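Local coordinates for dopamine N-acetyltransferase-like Protein (Tribolium castaneum, PDB 6V3T), which probably transfers acyl groups from acyl-CoA thioesters, such as acetyl-CoA, to the amine of serotonin and related arylalkylamines, at residues M1-I15 with L48-S62. Numbering follows the deposited sequence.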
# COMPACT_ATOMS: atom_id res chain seq x y z
N MET A 1 17.04 -15.27 5.05
CA MET A 1 16.15 -14.19 4.49
C MET A 1 16.97 -13.20 3.66
O MET A 1 17.77 -12.47 4.26
CB MET A 1 15.45 -13.43 5.61
CG MET A 1 14.17 -14.09 6.07
SD MET A 1 12.90 -14.02 4.79
CE MET A 1 12.95 -15.68 4.15
N GLU A 2 16.75 -13.15 2.34
CA GLU A 2 17.56 -12.32 1.40
C GLU A 2 16.68 -11.23 0.76
O GLU A 2 15.62 -11.56 0.19
CB GLU A 2 18.27 -13.19 0.36
CG GLU A 2 17.35 -13.87 -0.65
CD GLU A 2 18.06 -14.80 -1.62
OE1 GLU A 2 18.70 -15.77 -1.16
OE2 GLU A 2 17.98 -14.54 -2.84
N TYR A 3 17.14 -9.97 0.85
CA TYR A 3 16.42 -8.74 0.45
C TYR A 3 17.10 -8.11 -0.77
O TYR A 3 18.21 -7.57 -0.61
CB TYR A 3 16.41 -7.74 1.61
CG TYR A 3 15.60 -8.21 2.79
CD1 TYR A 3 14.22 -8.24 2.75
CD2 TYR A 3 16.21 -8.66 3.95
CE1 TYR A 3 13.47 -8.68 3.83
CE2 TYR A 3 15.47 -9.09 5.03
CZ TYR A 3 14.09 -9.11 4.97
OH TYR A 3 13.35 -9.56 6.03
N GLY A 4 16.45 -8.16 -1.94
CA GLY A 4 17.01 -7.64 -3.20
C GLY A 4 15.93 -7.10 -4.14
O GLY A 4 14.73 -7.26 -3.89
N PRO A 5 16.34 -6.45 -5.26
CA PRO A 5 15.42 -5.98 -6.30
C PRO A 5 14.53 -7.08 -6.88
O PRO A 5 14.77 -8.23 -6.60
CB PRO A 5 16.34 -5.45 -7.41
CG PRO A 5 17.63 -5.11 -6.70
CD PRO A 5 17.74 -6.11 -5.58
N ILE A 6 13.55 -6.70 -7.70
CA ILE A 6 12.61 -7.63 -8.39
C ILE A 6 12.84 -7.57 -9.90
O ILE A 6 12.42 -6.61 -10.54
CB ILE A 6 11.14 -7.29 -8.04
CG1 ILE A 6 10.91 -7.28 -6.53
CG2 ILE A 6 10.19 -8.24 -8.76
CD1 ILE A 6 9.48 -6.96 -6.14
N PRO A 7 13.47 -8.59 -10.52
CA PRO A 7 13.63 -8.61 -11.97
C PRO A 7 12.28 -8.81 -12.68
O PRO A 7 11.37 -9.38 -12.09
CB PRO A 7 14.60 -9.77 -12.25
CG PRO A 7 14.51 -10.66 -11.01
CD PRO A 7 14.05 -9.77 -9.87
N SER A 8 12.19 -8.34 -13.92
CA SER A 8 11.01 -8.43 -14.82
C SER A 8 10.46 -9.87 -14.84
O SER A 8 9.22 -10.03 -14.94
CB SER A 8 11.37 -7.95 -16.20
OG SER A 8 12.77 -7.75 -16.30
N SER A 9 11.35 -10.86 -14.74
CA SER A 9 11.04 -12.31 -14.78
C SER A 9 10.03 -12.68 -13.69
O SER A 9 9.10 -13.44 -13.99
CB SER A 9 12.29 -13.13 -14.65
OG SER A 9 12.91 -12.92 -13.39
N LYS A 10 10.20 -12.17 -12.46
CA LYS A 10 9.49 -12.66 -11.25
C LYS A 10 8.19 -11.88 -11.00
O LYS A 10 7.77 -11.83 -9.83
CB LYS A 10 10.37 -12.50 -10.00
CG LYS A 10 11.77 -13.08 -10.08
CD LYS A 10 11.88 -14.56 -9.86
CE LYS A 10 12.13 -14.97 -8.43
NZ LYS A 10 13.30 -15.86 -8.28
N PHE A 11 7.55 -11.30 -12.02
CA PHE A 11 6.39 -10.39 -11.82
C PHE A 11 5.12 -11.20 -11.54
O PHE A 11 4.34 -10.78 -10.67
CB PHE A 11 6.26 -9.41 -12.99
CG PHE A 11 7.12 -8.17 -12.89
CD1 PHE A 11 8.37 -8.21 -12.28
CD2 PHE A 11 6.68 -6.96 -13.41
CE1 PHE A 11 9.15 -7.07 -12.20
CE2 PHE A 11 7.47 -5.82 -13.32
CZ PHE A 11 8.70 -5.88 -12.72
N THR A 12 4.90 -12.32 -12.23
CA THR A 12 3.71 -13.20 -12.03
C THR A 12 3.94 -14.11 -10.82
O THR A 12 2.93 -14.56 -10.22
CB THR A 12 3.35 -14.01 -13.28
OG1 THR A 12 3.26 -13.10 -14.39
CG2 THR A 12 2.05 -14.76 -13.14
N ASP A 13 5.21 -14.41 -10.50
CA ASP A 13 5.62 -14.89 -9.16
C ASP A 13 4.91 -14.01 -8.13
O ASP A 13 4.06 -14.53 -7.36
CB ASP A 13 7.14 -14.84 -8.97
CG ASP A 13 7.85 -16.18 -9.10
OD1 ASP A 13 7.20 -17.15 -9.54
OD2 ASP A 13 9.06 -16.25 -8.74
N VAL A 14 5.21 -12.71 -8.18
CA VAL A 14 4.72 -11.66 -7.23
C VAL A 14 3.20 -11.62 -7.25
O VAL A 14 2.60 -11.57 -6.17
CB VAL A 14 5.31 -10.28 -7.56
CG1 VAL A 14 4.61 -9.17 -6.77
CG2 VAL A 14 6.81 -10.23 -7.32
N ILE A 15 2.58 -11.61 -8.43
CA ILE A 15 1.10 -11.53 -8.55
C ILE A 15 0.50 -12.76 -7.86
O ILE A 15 -0.42 -12.58 -7.04
CB ILE A 15 0.66 -11.40 -10.02
CG1 ILE A 15 1.19 -10.12 -10.66
CG2 ILE A 15 -0.86 -11.48 -10.13
CD1 ILE A 15 0.69 -8.84 -10.03
N LEU A 48 1.20 -3.80 -11.47
CA LEU A 48 2.08 -4.07 -12.63
C LEU A 48 2.83 -2.79 -13.03
O LEU A 48 4.02 -2.91 -13.40
CB LEU A 48 1.24 -4.60 -13.80
CG LEU A 48 1.39 -6.09 -14.13
CD1 LEU A 48 1.68 -6.93 -12.90
CD2 LEU A 48 0.14 -6.61 -14.85
N GLN A 49 2.16 -1.64 -12.96
CA GLN A 49 2.72 -0.30 -13.31
C GLN A 49 3.66 0.18 -12.21
O GLN A 49 4.75 0.69 -12.54
CB GLN A 49 1.60 0.71 -13.54
CG GLN A 49 0.70 0.37 -14.72
CD GLN A 49 -0.32 1.45 -14.96
OE1 GLN A 49 -0.53 2.33 -14.13
NE2 GLN A 49 -0.97 1.38 -16.11
N THR A 50 3.25 0.05 -10.94
CA THR A 50 4.06 0.37 -9.74
C THR A 50 5.37 -0.42 -9.83
O THR A 50 6.44 0.15 -9.54
CB THR A 50 3.30 0.08 -8.44
OG1 THR A 50 2.07 0.80 -8.45
CG2 THR A 50 4.08 0.45 -7.20
N LEU A 51 5.27 -1.69 -10.21
CA LEU A 51 6.44 -2.59 -10.35
C LEU A 51 7.38 -2.08 -11.45
O LEU A 51 8.60 -2.26 -11.30
CB LEU A 51 5.95 -4.01 -10.65
CG LEU A 51 5.61 -4.83 -9.40
CD1 LEU A 51 4.56 -5.88 -9.69
CD2 LEU A 51 6.87 -5.48 -8.83
N GLU A 52 6.83 -1.42 -12.48
CA GLU A 52 7.62 -0.97 -13.65
C GLU A 52 8.31 0.36 -13.36
O GLU A 52 9.18 0.73 -14.16
CB GLU A 52 6.74 -0.97 -14.91
CG GLU A 52 7.03 -2.20 -15.74
CD GLU A 52 5.92 -2.83 -16.55
OE1 GLU A 52 5.09 -2.10 -17.11
OE2 GLU A 52 5.94 -4.08 -16.66
N ASP A 53 8.00 1.02 -12.24
CA ASP A 53 8.81 2.15 -11.70
C ASP A 53 10.17 1.60 -11.25
O ASP A 53 11.16 2.38 -11.22
CB ASP A 53 8.07 2.88 -10.57
CG ASP A 53 6.97 3.82 -11.03
OD1 ASP A 53 6.24 3.47 -11.99
OD2 ASP A 53 6.85 4.90 -10.42
N GLY A 54 10.19 0.32 -10.88
CA GLY A 54 11.40 -0.46 -10.55
C GLY A 54 12.07 0.02 -9.28
O GLY A 54 13.30 0.17 -9.30
N LEU A 55 11.31 0.26 -8.21
CA LEU A 55 11.86 0.68 -6.89
C LEU A 55 11.49 -0.35 -5.83
O LEU A 55 11.86 -0.15 -4.66
CB LEU A 55 11.27 2.04 -6.51
CG LEU A 55 11.66 3.19 -7.43
CD1 LEU A 55 10.89 4.45 -7.05
CD2 LEU A 55 13.15 3.44 -7.37
N SER A 56 10.82 -1.42 -6.26
CA SER A 56 10.07 -2.37 -5.40
C SER A 56 10.99 -3.50 -4.91
O SER A 56 11.70 -4.10 -5.72
CB SER A 56 8.89 -2.88 -6.19
OG SER A 56 8.40 -1.86 -7.06
N ILE A 57 10.98 -3.77 -3.60
CA ILE A 57 11.89 -4.76 -2.93
C ILE A 57 11.13 -6.07 -2.72
O ILE A 57 9.90 -6.01 -2.53
CB ILE A 57 12.41 -4.19 -1.60
CG1 ILE A 57 13.45 -3.10 -1.84
CG2 ILE A 57 12.96 -5.29 -0.71
CD1 ILE A 57 14.74 -3.59 -2.48
N MET A 58 11.84 -7.21 -2.75
CA MET A 58 11.28 -8.54 -2.37
C MET A 58 12.22 -9.24 -1.38
O MET A 58 13.45 -9.00 -1.42
CB MET A 58 11.04 -9.45 -3.58
CG MET A 58 12.29 -9.94 -4.27
SD MET A 58 11.90 -11.18 -5.52
CE MET A 58 13.53 -11.44 -6.21
N ALA A 59 11.61 -10.06 -0.51
CA ALA A 59 12.26 -11.03 0.40
C ALA A 59 12.05 -12.44 -0.14
O ALA A 59 10.88 -12.85 -0.28
CB ALA A 59 11.68 -10.90 1.78
N VAL A 60 13.14 -13.16 -0.46
CA VAL A 60 13.08 -14.58 -0.89
C VAL A 60 13.60 -15.44 0.26
O VAL A 60 14.50 -14.96 0.99
CB VAL A 60 13.89 -14.82 -2.18
CG1 VAL A 60 13.71 -16.24 -2.70
CG2 VAL A 60 13.53 -13.82 -3.27
N GLU A 61 13.01 -16.63 0.44
CA GLU A 61 13.45 -17.61 1.46
C GLU A 61 14.81 -18.15 1.05
O GLU A 61 14.88 -18.82 -0.01
CB GLU A 61 12.44 -18.74 1.63
CG GLU A 61 12.40 -19.28 3.05
CD GLU A 61 13.57 -20.16 3.45
OE1 GLU A 61 13.38 -21.36 3.46
OE2 GLU A 61 14.66 -19.64 3.77
N SER A 62 15.85 -17.84 1.83
CA SER A 62 17.25 -18.26 1.56
C SER A 62 17.21 -19.63 0.89
O SER A 62 17.56 -19.71 -0.32
CB SER A 62 18.10 -18.28 2.81
OG SER A 62 17.36 -17.81 3.93
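Ile6 wedges between Met58 and Leu51 in the packed part of this contact: its CG1 lies 3.7 Å from CB of Met58 and its CD1 4.0 Å from CD2 of Leu51, so one branch touches both the strand and the helix of 48-62. Met58 has CG between its backbone N and carbonyl carbon (chi1 69°); beyond that the extended chain carries CE to Pro5 O and to CD of Pro7. Phe11, at the start of helix 11-19, and Leu51 pass each other pointing opposite ways; Phe11 CE2 lies 3.6 Å from Leu51 CB, and Leu51 CD2 lies above the outer part of one ring face. With alanine in place of Phe11, the ring carbons that meet Leu51 would be gone, which would probably open a gap between the helices. Ile15 CD1 adds a crosswise contact with CD1 of Leu48. On the antiparallel strands 2-5 and 57-60, four backbone bonds join Glu2 to Val60 and Gly4 to Met58, the straightest being Glu2 N to Val60 O (175°). Tyr3, on the other sheet face from Met58, sets CE1 against Ala59 CB at 3.5 Å and also touches helix 138-152; its side chain is about 8 Å from the bound acetyl-CoA. The looser, solvent side holds the Glu2 side chain, alongside Val60, and the chain terminus, where Met1 N bonds Ser62 OG at 2.8 Å. Backbone hydrogen bonds thus fix strand 2-5 at the edge of the mixed GNAT-fold sheet, whereas the helices meet mainly through apolar side chains.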